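Local coordinates for FMN Adenylyltransferase (Candida glabrata, PDB 3FWK), which catalyses the transfer of an adenylyl group from ATP to FMN, the step that makes the flavin cofactor FAD, at residues Tyr222-Leu227 with Thr233-His238; Thr246-Asn251 with Asp287-Trp292; Thr153-Phe158 with Asn187-Tyr192; Ser20-Ala25 with Arg37-Thr42. All coordinates share one frame; numbering follows the deposited sequence. Where two conformers were deposited one is given.

Contact 1. Residues Tyr222-Leu227 with Thr233-His238; sequences YGFTSL and TLPNPH
The backbone carbonyl of Gly223 receives the amide of Asn236 in a nearly straight hydrogen bond, N to O 2.9 Å, although the donor stands about 40° above the carbonyl plane and not on a lone pair. Gly223 has a positive phi of 109°, and its backbone passes close to Pro235, whose CA is 3.6 Å from the Gly223 O. Phe224 follows with CG anti to its own carbonyl carbon (chi1 -69°), which lays the ring beside the proline. Pro235 CG sits over one ring face, 4.1 Å from the centroid in a CH-pi contact, while the Thr233 methyl CG2 meets the ring edge at CD1, 3.6 Å away. The two segments belong to one long loop between helices 202-212 and 253-257, which turns back so that its limbs pack without forming a regular strand pair; Phe118 adds an edge-to-face ring to Phe224. At Thr225 the hydroxyl OG1 accepts from Asn236 ND2 at 2.9 Å, lying in the plane of that amide, and is also bonded to the backbone O of Glu300. The Thr225 backbone N donates to a water that in turn donates to Leu234 O, a water-mediated link added to the two direct bonds. Asn236 is held from both ends of its amide, since OD1 accepts from His238 N in an Asx turn. Further along, Ser226 O comes within 3.2 Å of the Thr233 methyl CG2.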
# COMPACT_ATOMS: atom_id res chain seq x y z
N TYR A 222 -2.12 -11.09 11.31
CA TYR A 222 -2.14 -11.27 12.75
C TYR A 222 -3.05 -10.29 13.47
O TYR A 222 -3.09 -10.27 14.71
CB TYR A 222 -0.71 -11.21 13.30
CG TYR A 222 0.09 -12.46 12.93
CD1 TYR A 222 0.28 -13.48 13.86
CD2 TYR A 222 0.67 -12.61 11.68
CE1 TYR A 222 0.97 -14.65 13.53
CE2 TYR A 222 1.36 -13.77 11.33
CZ TYR A 222 1.51 -14.78 12.27
OH TYR A 222 2.19 -15.93 11.94
N GLY A 223 -3.83 -9.49 12.73
CA GLY A 223 -4.85 -8.63 13.37
C GLY A 223 -4.53 -7.16 13.34
O GLY A 223 -5.34 -6.35 13.82
N PHE A 224 -3.37 -6.77 12.80
CA PHE A 224 -3.10 -5.35 12.63
C PHE A 224 -3.94 -4.82 11.48
O PHE A 224 -4.10 -5.49 10.44
CB PHE A 224 -1.61 -5.14 12.31
CG PHE A 224 -0.73 -5.44 13.49
CD1 PHE A 224 -0.46 -4.44 14.41
CD2 PHE A 224 -0.18 -6.70 13.71
CE1 PHE A 224 0.38 -4.70 15.48
CE2 PHE A 224 0.60 -6.97 14.80
CZ PHE A 224 0.91 -5.97 15.68
N THR A 225 -4.46 -3.59 11.65
CA THR A 225 -5.14 -2.90 10.58
C THR A 225 -4.44 -1.65 10.13
O THR A 225 -4.77 -1.10 9.08
CB THR A 225 -6.59 -2.56 11.00
OG1 THR A 225 -6.57 -1.76 12.19
CG2 THR A 225 -7.39 -3.82 11.25
N SER A 226 -3.49 -1.18 10.91
CA SER A 226 -2.72 0.01 10.56
C SER A 226 -1.38 -0.04 11.20
O SER A 226 -1.31 -0.09 12.45
CB SER A 226 -3.41 1.29 11.11
OG SER A 226 -2.68 2.47 10.84
N LEU A 227 -0.33 0.03 10.37
CA LEU A 227 1.03 -0.21 10.82
C LEU A 227 1.64 1.14 11.18
O LEU A 227 2.18 1.85 10.36
CB LEU A 227 1.83 -0.93 9.75
CG LEU A 227 1.21 -2.28 9.34
CD1 LEU A 227 2.04 -2.92 8.22
CD2 LEU A 227 0.99 -3.24 10.49
N THR A 233 1.69 0.63 18.30
CA THR A 233 0.72 -0.14 17.50
C THR A 233 0.45 -1.50 18.07
O THR A 233 1.37 -2.24 18.39
CB THR A 233 1.24 -0.29 16.06
OG1 THR A 233 1.53 1.01 15.54
CG2 THR A 233 0.22 -0.95 15.18
N LEU A 234 -0.81 -1.86 18.16
CA LEU A 234 -1.25 -3.17 18.63
C LEU A 234 -2.19 -3.76 17.57
O LEU A 234 -2.79 -3.02 16.77
CB LEU A 234 -2.04 -3.05 19.96
CG LEU A 234 -1.18 -2.62 21.13
CD1 LEU A 234 -2.06 -2.26 22.31
CD2 LEU A 234 -0.15 -3.71 21.53
N PRO A 235 -2.42 -5.07 17.59
CA PRO A 235 -3.51 -5.63 16.79
C PRO A 235 -4.82 -4.94 17.20
O PRO A 235 -4.98 -4.48 18.32
CB PRO A 235 -3.50 -7.13 17.17
CG PRO A 235 -2.08 -7.39 17.63
CD PRO A 235 -1.70 -6.11 18.36
N ASN A 236 -5.76 -4.84 16.26
CA ASN A 236 -6.92 -4.02 16.49
C ASN A 236 -7.86 -4.68 17.50
O ASN A 236 -8.28 -5.80 17.28
CB ASN A 236 -7.62 -3.79 15.15
CG ASN A 236 -8.66 -2.69 15.22
OD1 ASN A 236 -9.52 -2.69 16.09
ND2 ASN A 236 -8.58 -1.75 14.29
N PRO A 237 -8.23 -3.97 18.58
CA PRO A 237 -9.04 -4.63 19.62
C PRO A 237 -10.42 -4.99 19.12
O PRO A 237 -11.05 -5.91 19.66
CB PRO A 237 -9.11 -3.58 20.75
CG PRO A 237 -8.92 -2.23 20.02
CD PRO A 237 -7.87 -2.59 18.94
N HIS A 238 -10.91 -4.33 18.07
CA HIS A 238 -12.20 -4.70 17.46
C HIS A 238 -12.14 -6.05 16.76
O HIS A 238 -13.20 -6.61 16.43
CB HIS A 238 -12.67 -3.61 16.50
CG HIS A 238 -12.91 -2.31 17.18
ND1 HIS A 238 -14.09 -2.02 17.84
CD2 HIS A 238 -12.09 -1.25 17.38
CE1 HIS A 238 -13.99 -0.82 18.39
NE2 HIS A 238 -12.79 -0.34 18.14
O HOH W 1 -3.99 -2.51 14.26

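Contact 2. Residues Thr246-Asn251 with Asp287-Trp292; sequences TPLKLN and DYYPGW
Leu248 lies across one face of the Tyr289 ring, its CB 4.1 Å from the centroid and 15° off the ring normal, a CH-pi contact displaced toward the rim. Two irregular loops meet here at the protein surface, one leading into helix 253-257 and the other following helix 275-282. The leucine side chain slants over the ring: CD1 reaches Tyr289 CD2 at 3.7 Å, while the residue's own backbone N donates to Tyr289 OH over 3.2 Å, with an N-H...O angle of 153°. The phenol oxygen is thus placed against the backbone, close to Pro247 CA, and a water links it to Leu248 O. Leu250 and Trp292 form a different pair, running alongside each other in the same sense. With CG between its backbone N and carbonyl carbon (chi1 49°), Trp292 swings its indole so that CD1 faces the leucine, and Leu250 CD1 meets it in the ring plane at 3.8 Å. Ile256 of helix 253-257 touches both side chains, and Trp206 and Leu210 of helix 202-212 back the indole. Further along the same loops, a second water accepts from Asn251 N and donates to Trp292 O, each at 2.8 Å.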
# COMPACT_ATOMS: atom_id res chain seq x y z
N THR A 246 -20.15 -11.26 19.24
CA THR A 246 -20.73 -11.79 18.00
C THR A 246 -19.54 -12.06 17.04
O THR A 246 -18.71 -11.17 16.80
CB THR A 246 -21.72 -10.79 17.36
OG1 THR A 246 -22.76 -10.46 18.30
CG2 THR A 246 -22.37 -11.39 16.11
N PRO A 247 -19.43 -13.30 16.51
CA PRO A 247 -18.37 -13.59 15.53
C PRO A 247 -18.42 -12.61 14.36
O PRO A 247 -19.50 -12.15 13.96
CB PRO A 247 -18.70 -15.00 15.07
CG PRO A 247 -19.49 -15.61 16.21
CD PRO A 247 -20.30 -14.47 16.76
N LEU A 248 -17.24 -12.24 13.86
CA LEU A 248 -17.20 -11.32 12.75
C LEU A 248 -17.37 -12.11 11.47
O LEU A 248 -16.92 -13.27 11.35
CB LEU A 248 -15.89 -10.56 12.70
CG LEU A 248 -15.59 -9.70 13.92
CD1 LEU A 248 -14.32 -8.90 13.72
CD2 LEU A 248 -16.75 -8.76 14.20
N LYS A 249 -17.97 -11.44 10.49
CA LYS A 249 -18.19 -12.06 9.21
C LYS A 249 -17.22 -11.49 8.19
O LYS A 249 -16.78 -10.34 8.29
CB LYS A 249 -19.64 -11.91 8.74
CG LYS A 249 -20.66 -12.60 9.67
CD LYS A 249 -22.08 -12.45 9.15
CE LYS A 249 -23.06 -12.22 10.29
NZ LYS A 249 -22.92 -10.85 10.84
N LEU A 250 -16.88 -12.30 7.24
CA LEU A 250 -15.89 -11.94 6.24
C LEU A 250 -16.58 -11.37 5.01
O LEU A 250 -17.44 -12.03 4.42
CB LEU A 250 -15.10 -13.18 5.87
CG LEU A 250 -14.04 -13.04 4.76
CD1 LEU A 250 -12.99 -11.96 5.05
CD2 LEU A 250 -13.32 -14.36 4.53
N ASN A 251 -16.17 -10.17 4.59
CA ASN A 251 -16.71 -9.53 3.39
C ASN A 251 -15.99 -9.88 2.10
O ASN A 251 -16.45 -9.47 1.03
CB ASN A 251 -16.75 -8.01 3.54
CG ASN A 251 -17.87 -7.57 4.45
OD1 ASN A 251 -19.04 -7.65 4.05
ND2 ASN A 251 -17.54 -7.11 5.66
N ASP A 287 -5.98 -13.84 20.58
CA ASP A 287 -5.94 -14.07 19.16
C ASP A 287 -6.87 -13.10 18.46
O ASP A 287 -7.81 -12.58 19.09
CB ASP A 287 -6.33 -15.51 18.84
CG ASP A 287 -5.91 -15.95 17.44
OD1 ASP A 287 -4.90 -15.46 16.89
OD2 ASP A 287 -6.58 -16.83 16.88
N TYR A 288 -6.57 -12.82 17.20
CA TYR A 288 -7.28 -11.80 16.44
C TYR A 288 -7.66 -12.30 15.09
O TYR A 288 -6.91 -13.07 14.50
CB TYR A 288 -6.37 -10.56 16.24
CG TYR A 288 -6.03 -9.85 17.54
CD1 TYR A 288 -6.76 -8.74 17.96
CD2 TYR A 288 -5.02 -10.35 18.38
CE1 TYR A 288 -6.50 -8.13 19.18
CE2 TYR A 288 -4.74 -9.75 19.58
CZ TYR A 288 -5.50 -8.66 20.00
OH TYR A 288 -5.26 -8.06 21.21
N TYR A 289 -8.81 -11.87 14.58
CA TYR A 289 -9.08 -12.02 13.16
C TYR A 289 -8.06 -11.21 12.37
O TYR A 289 -7.55 -10.18 12.85
CB TYR A 289 -10.45 -11.43 12.83
CG TYR A 289 -11.61 -12.19 13.38
CD1 TYR A 289 -12.19 -13.24 12.62
CD2 TYR A 289 -12.19 -11.84 14.60
CE1 TYR A 289 -13.30 -13.92 13.09
CE2 TYR A 289 -13.33 -12.53 15.07
CZ TYR A 289 -13.85 -13.56 14.31
OH TYR A 289 -14.98 -14.25 14.75
N PRO A 290 -7.75 -11.61 11.13
CA PRO A 290 -6.87 -10.79 10.32
C PRO A 290 -7.50 -9.45 10.00
O PRO A 290 -8.72 -9.26 10.08
CB PRO A 290 -6.61 -11.62 9.05
CG PRO A 290 -7.70 -12.61 9.02
CD PRO A 290 -8.18 -12.84 10.44
N GLY A 291 -6.66 -8.50 9.59
CA GLY A 291 -7.06 -7.11 9.44
C GLY A 291 -8.21 -6.90 8.49
O GLY A 291 -8.98 -5.94 8.66
N TRP A 292 -8.34 -7.78 7.49
CA TRP A 292 -9.42 -7.66 6.50
C TRP A 292 -10.80 -8.04 7.04
O TRP A 292 -11.76 -7.95 6.30
CB TRP A 292 -9.06 -8.43 5.23
CG TRP A 292 -8.58 -9.82 5.42
CD1 TRP A 292 -9.33 -10.96 5.42
CD2 TRP A 292 -7.21 -10.24 5.54
NE1 TRP A 292 -8.50 -12.07 5.56
CE2 TRP A 292 -7.20 -11.65 5.61
CE3 TRP A 292 -5.99 -9.54 5.56
CZ2 TRP A 292 -6.01 -12.39 5.71
CZ3 TRP A 292 -4.82 -10.26 5.67
CH2 TRP A 292 -4.83 -11.67 5.74
O HOH W 2 -16.29 -15.64 12.45
O HOH W 3 -14.54 -8.46 6.12

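Contact 3. Residues Thr153-Phe158 with Asn187-Tyr192; sequences TFLQVF and NWPDFY
Leu155 reaches from the last turn of a helix onto Pro189 and Phe191, and these three side chains make the whole contact. The leucine has an unusual conformation: chi1 is -107°, well away from a staggered value, and chi2 is -70°. The result is that CG rests against the proline ring, 3.6 Å from Pro189 CB, and the branch CD2 carries on past the proline to Phe191 CD1 at 3.9 Å. Leu155 CB adds a looser touch to the same Pro189 CB. Pro189 presents the CB and CG side of its ring, crossing the leucine at a slant. Phe191 holds its CG between the backbone N and the carbonyl carbon (chi1 58°), a position that turns the ring back toward Trp188, whose indole edge its CE1 meets in plane, and leaves CD1 beside the leucine; the methyl meets it obliquely. Every contact is between carbon atoms, so the contact is purely apolar packing. Backbone bonds from Val157 N to Thr153 O and from Phe158 N to Phe154 O hold the last turn, on which Leu155 sits. Helix 147-157 packs against the loop that joins strands 181-183 and 192-194 of the Rossmann-like mixed sheet. Pro189 also touches Phe151 and Glu152 of this helix, Phe191 leans on Ile164 of strand 163-165, and Tyr192, which begins the next strand, lines the pocket where glucose is bound.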
# COMPACT_ATOMS: atom_id res chain seq x y z
N THR A 153 16.39 16.32 1.55
CA THR A 153 17.60 15.58 1.24
C THR A 153 17.45 14.70 0.01
O THR A 153 18.33 14.66 -0.86
CB THR A 153 18.05 14.76 2.46
OG1 THR A 153 18.33 15.67 3.52
CG2 THR A 153 19.26 13.88 2.13
N PHE A 154 16.31 14.04 -0.11
CA PHE A 154 15.99 13.26 -1.29
C PHE A 154 16.06 14.10 -2.57
O PHE A 154 16.64 13.68 -3.56
CB PHE A 154 14.60 12.65 -1.11
CG PHE A 154 14.07 12.05 -2.36
CD1 PHE A 154 14.48 10.82 -2.76
CD2 PHE A 154 13.18 12.77 -3.15
CE1 PHE A 154 13.99 10.25 -3.96
CE2 PHE A 154 12.70 12.24 -4.34
CZ PHE A 154 13.06 10.99 -4.74
N LEU A 155 15.50 15.29 -2.54
CA LEU A 155 15.52 16.13 -3.74
C LEU A 155 16.95 16.61 -4.10
O LEU A 155 17.27 16.74 -5.29
CB LEU A 155 14.52 17.29 -3.60
CG LEU A 155 13.22 17.27 -4.42
CD1 LEU A 155 13.49 17.49 -5.92
CD2 LEU A 155 12.38 16.01 -4.16
N GLN A 156 17.83 16.75 -3.10
CA GLN A 156 19.26 17.05 -3.39
C GLN A 156 19.92 15.89 -4.14
O GLN A 156 20.78 16.11 -5.00
CB GLN A 156 20.04 17.32 -2.10
CG GLN A 156 19.66 18.60 -1.38
CD GLN A 156 20.26 18.71 0.04
OE1 GLN A 156 20.83 17.74 0.58
NE2 GLN A 156 20.12 19.89 0.66
N VAL A 157 19.54 14.66 -3.82
CA VAL A 157 20.07 13.49 -4.50
C VAL A 157 19.45 13.36 -5.88
O VAL A 157 20.14 13.01 -6.84
CB VAL A 157 19.88 12.21 -3.65
CG1 VAL A 157 20.43 10.96 -4.34
CG2 VAL A 157 20.55 12.41 -2.27
N PHE A 158 18.16 13.68 -6.01
CA PHE A 158 17.43 13.49 -7.27
C PHE A 158 16.79 14.79 -7.72
O PHE A 158 15.55 14.95 -7.69
CB PHE A 158 16.36 12.41 -7.12
CG PHE A 158 16.91 11.05 -6.70
CD1 PHE A 158 17.40 10.18 -7.66
CD2 PHE A 158 16.88 10.65 -5.37
CE1 PHE A 158 17.87 8.92 -7.29
CE2 PHE A 158 17.36 9.40 -5.00
CZ PHE A 158 17.83 8.54 -5.95
N ASN A 187 7.23 24.19 3.32
CA ASN A 187 8.45 23.71 3.99
C ASN A 187 8.96 22.39 3.44
O ASN A 187 9.87 21.81 3.99
CB ASN A 187 8.28 23.66 5.50
CG ASN A 187 7.36 22.57 5.94
OD1 ASN A 187 6.49 22.12 5.18
ND2 ASN A 187 7.50 22.15 7.18
N TRP A 188 8.37 21.93 2.34
CA TRP A 188 8.88 20.77 1.61
C TRP A 188 9.73 21.22 0.44
O TRP A 188 9.58 22.37 -0.01
CB TRP A 188 7.68 20.00 1.07
CG TRP A 188 7.08 19.08 2.07
CD1 TRP A 188 6.57 19.42 3.29
CD2 TRP A 188 6.88 17.70 1.92
NE1 TRP A 188 6.08 18.30 3.94
CE2 TRP A 188 6.25 17.24 3.11
CE3 TRP A 188 7.17 16.80 0.91
CZ2 TRP A 188 5.92 15.89 3.31
CZ3 TRP A 188 6.85 15.44 1.11
CH2 TRP A 188 6.20 15.02 2.29
N PRO A 189 10.49 20.31 -0.16
CA PRO A 189 10.97 20.56 -1.50
C PRO A 189 9.77 20.81 -2.42
O PRO A 189 8.66 20.32 -2.16
CB PRO A 189 11.68 19.27 -1.88
CG PRO A 189 11.06 18.23 -1.01
CD PRO A 189 10.83 18.94 0.30
N ASP A 190 10.01 21.52 -3.51
CA ASP A 190 8.95 21.90 -4.42
C ASP A 190 8.70 20.78 -5.40
O ASP A 190 9.50 20.55 -6.30
CB ASP A 190 9.45 23.17 -5.15
CG ASP A 190 8.49 23.64 -6.20
OD1 ASP A 190 7.35 23.12 -6.28
OD2 ASP A 190 8.88 24.56 -6.95
N PHE A 191 7.60 20.05 -5.23
CA PHE A 191 7.17 19.10 -6.22
C PHE A 191 5.64 19.05 -6.23
O PHE A 191 4.99 19.58 -5.32
CB PHE A 191 7.87 17.71 -6.07
CG PHE A 191 7.67 17.02 -4.72
CD1 PHE A 191 8.68 17.00 -3.74
CD2 PHE A 191 6.52 16.25 -4.51
CE1 PHE A 191 8.46 16.31 -2.51
CE2 PHE A 191 6.31 15.57 -3.30
CZ PHE A 191 7.28 15.61 -2.30
N TYR A 192 5.08 18.40 -7.25
CA TYR A 192 3.65 18.08 -7.24
C TYR A 192 3.44 16.74 -6.53
O TYR A 192 4.13 15.75 -6.84
CB TYR A 192 3.13 17.95 -8.67
CG TYR A 192 2.70 19.25 -9.28
CD1 TYR A 192 1.39 19.68 -9.10
CD2 TYR A 192 3.56 20.03 -10.06
CE1 TYR A 192 0.91 20.87 -9.67
CE2 TYR A 192 3.08 21.25 -10.67
CZ TYR A 192 1.74 21.62 -10.44
OH TYR A 192 1.24 22.79 -10.98

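Contact 4. Residues Ser20-Ala25 with Arg37-Thr42; sequences SYLQIA and RAINTT
Tyr21 has its CG anti to the backbone N (chi1 -169°), whereas Ile39 has CG1 anti to the carbonyl carbon (chi1 -66°) and an extended chi2 of 165°; together these torsions bring the isoleucine CD1 to the phenol ring. CD1 approaches Tyr21 CD2 obliquely at 3.5 Å. The other branch of Ile39, CG2, turns to Leu22 and meets its CD2 at 3.9 Å, so one isoleucine bridges two consecutive residues of the partner helix. Leu22 sends both methyls across, and its CD2 also lies 3.8 Å from Asn40 OD1, a plain van der Waals touch at the outer margin. The contact joins the end of helix 7-23 to helix 31-50, an N-terminal helical pair connected by a short link. Its inner side is covered by helix 202-212: Phe208 touches Ile39 and sets its ring edge-to-face with Tyr21, and Tyr21 OH is hydrogen-bonded to Ser207. From helix 31-50, Gln36 NE2 is hydrogen-bonded to the backbone O atoms of Tyr21 and Ile24. Between the two segments themselves the meeting is van der Waals packing, mostly between apolar carbons, consistent with a helix pair whose polar ties, such as that of the tyrosine hydroxyl, are made to other parts of the chain.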
# COMPACT_ATOMS: atom_id res chain seq x y z
N SER A 20 -8.43 -8.11 -14.74
CA SER A 20 -9.20 -9.25 -14.29
C SER A 20 -10.15 -8.81 -13.18
O SER A 20 -11.36 -9.19 -13.17
CB SER A 20 -8.28 -10.39 -13.85
OG SER A 20 -9.02 -11.50 -13.38
N TYR A 21 -9.68 -7.99 -12.25
CA TYR A 21 -10.57 -7.50 -11.20
C TYR A 21 -11.75 -6.70 -11.79
O TYR A 21 -12.91 -6.86 -11.37
CB TYR A 21 -9.78 -6.59 -10.20
CG TYR A 21 -10.59 -6.28 -8.96
CD1 TYR A 21 -10.44 -7.01 -7.79
CD2 TYR A 21 -11.55 -5.24 -8.97
CE1 TYR A 21 -11.21 -6.76 -6.66
CE2 TYR A 21 -12.34 -5.00 -7.88
CZ TYR A 21 -12.19 -5.74 -6.73
OH TYR A 21 -13.00 -5.45 -5.68
N LEU A 22 -11.44 -5.88 -12.79
CA LEU A 22 -12.46 -5.06 -13.45
C LEU A 22 -13.48 -5.89 -14.21
O LEU A 22 -14.58 -5.40 -14.48
CB LEU A 22 -11.83 -4.06 -14.38
CG LEU A 22 -11.10 -2.92 -13.65
CD1 LEU A 22 -10.36 -2.07 -14.68
CD2 LEU A 22 -12.09 -2.03 -12.89
N GLN A 23 -13.14 -7.14 -14.51
CA GLN A 23 -14.06 -8.07 -15.17
C GLN A 23 -14.86 -8.91 -14.20
O GLN A 23 -15.68 -9.58 -14.62
CB GLN A 23 -13.26 -8.96 -16.12
CG GLN A 23 -12.62 -8.24 -17.27
CD GLN A 23 -11.53 -9.06 -17.95
OE1 GLN A 23 -11.37 -10.27 -17.68
NE2 GLN A 23 -10.75 -8.41 -18.83
N ILE A 24 -14.69 -8.82 -12.91
CA ILE A 24 -15.51 -9.58 -11.95
C ILE A 24 -17.01 -9.31 -11.84
O ILE A 24 -17.42 -8.17 -11.74
CB ILE A 24 -15.01 -9.42 -10.46
CG1 ILE A 24 -13.54 -9.88 -10.25
CG2 ILE A 24 -15.95 -10.14 -9.45
CD1 ILE A 24 -12.94 -9.34 -8.94
N ALA A 25 -17.81 -10.37 -11.78
CA ALA A 25 -19.26 -10.23 -11.76
C ALA A 25 -19.72 -9.81 -10.38
O ALA A 25 -19.55 -10.54 -9.40
CB ALA A 25 -19.92 -11.56 -12.17
N ARG A 37 -15.17 0.88 -9.43
CA ARG A 37 -15.30 2.31 -9.65
C ARG A 37 -14.07 3.08 -9.15
O ARG A 37 -13.59 4.01 -9.84
CB ARG A 37 -16.59 2.84 -9.00
CG ARG A 37 -17.86 2.23 -9.65
CD ARG A 37 -19.15 2.94 -9.13
NE ARG A 37 -19.38 2.90 -7.69
CZ ARG A 37 -20.04 1.95 -7.03
NH1 ARG A 37 -20.41 0.84 -7.67
NH2 ARG A 37 -20.28 2.08 -5.74
N ALA A 38 -13.55 2.68 -8.00
CA ALA A 38 -12.37 3.36 -7.44
C ALA A 38 -11.15 3.12 -8.34
O ALA A 38 -10.35 4.06 -8.56
CB ALA A 38 -12.10 2.83 -6.05
N ILE A 39 -11.03 1.91 -8.89
CA ILE A 39 -9.94 1.63 -9.86
C ILE A 39 -10.03 2.51 -11.08
O ILE A 39 -9.05 3.08 -11.55
CB ILE A 39 -9.92 0.14 -10.24
CG1 ILE A 39 -9.54 -0.73 -9.04
CG2 ILE A 39 -9.03 -0.10 -11.46
CD1 ILE A 39 -9.86 -2.23 -9.22
N ASN A 40 -11.25 2.63 -11.63
CA ASN A 40 -11.42 3.47 -12.80
C ASN A 40 -11.05 4.93 -12.55
O ASN A 40 -10.44 5.56 -13.39
CB ASN A 40 -12.84 3.32 -13.34
CG ASN A 40 -13.07 1.97 -13.98
OD1 ASN A 40 -12.14 1.38 -14.52
ND2 ASN A 40 -14.30 1.49 -13.92
N THR A 41 -11.42 5.45 -11.37
CA THR A 41 -11.02 6.81 -11.05
C THR A 41 -9.50 6.94 -10.93
O THR A 41 -8.90 7.89 -11.48
CB THR A 41 -11.68 7.28 -9.76
OG1 THR A 41 -13.08 7.32 -9.99
CG2 THR A 41 -11.23 8.68 -9.34
N THR A 42 -8.86 5.98 -10.25
CA THR A 42 -7.38 6.02 -10.14
C THR A 42 -6.71 5.96 -11.51
O THR A 42 -5.76 6.68 -11.78
CB THR A 42 -6.93 4.88 -9.22
OG1 THR A 42 -7.42 5.10 -7.91
CG2 THR A 42 -5.39 4.74 -9.23

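Overall arrangement
Contacts 1 and 3 are buried, contact 4 is partly so, and contact 2 lies at the surface. Contacts 1 and 2 adjoin, their centres 11 Å apart, and both are built from loops in the C-terminal part of the chain; Asn236 O of contact 1 packs on Tyr288 CD1 at 3.4 Å. These two use direct hydrogen bonds and bridging waters beside CH-pi packing. Contacts 3 and 4, which involve helices, rely on aliphatic and aromatic carbon instead. Contact 3 belongs to the sheet end of the fold, on the opposite side of the chain's centre from contact 2, while helix 202-212 borders both contact 2 and contact 4.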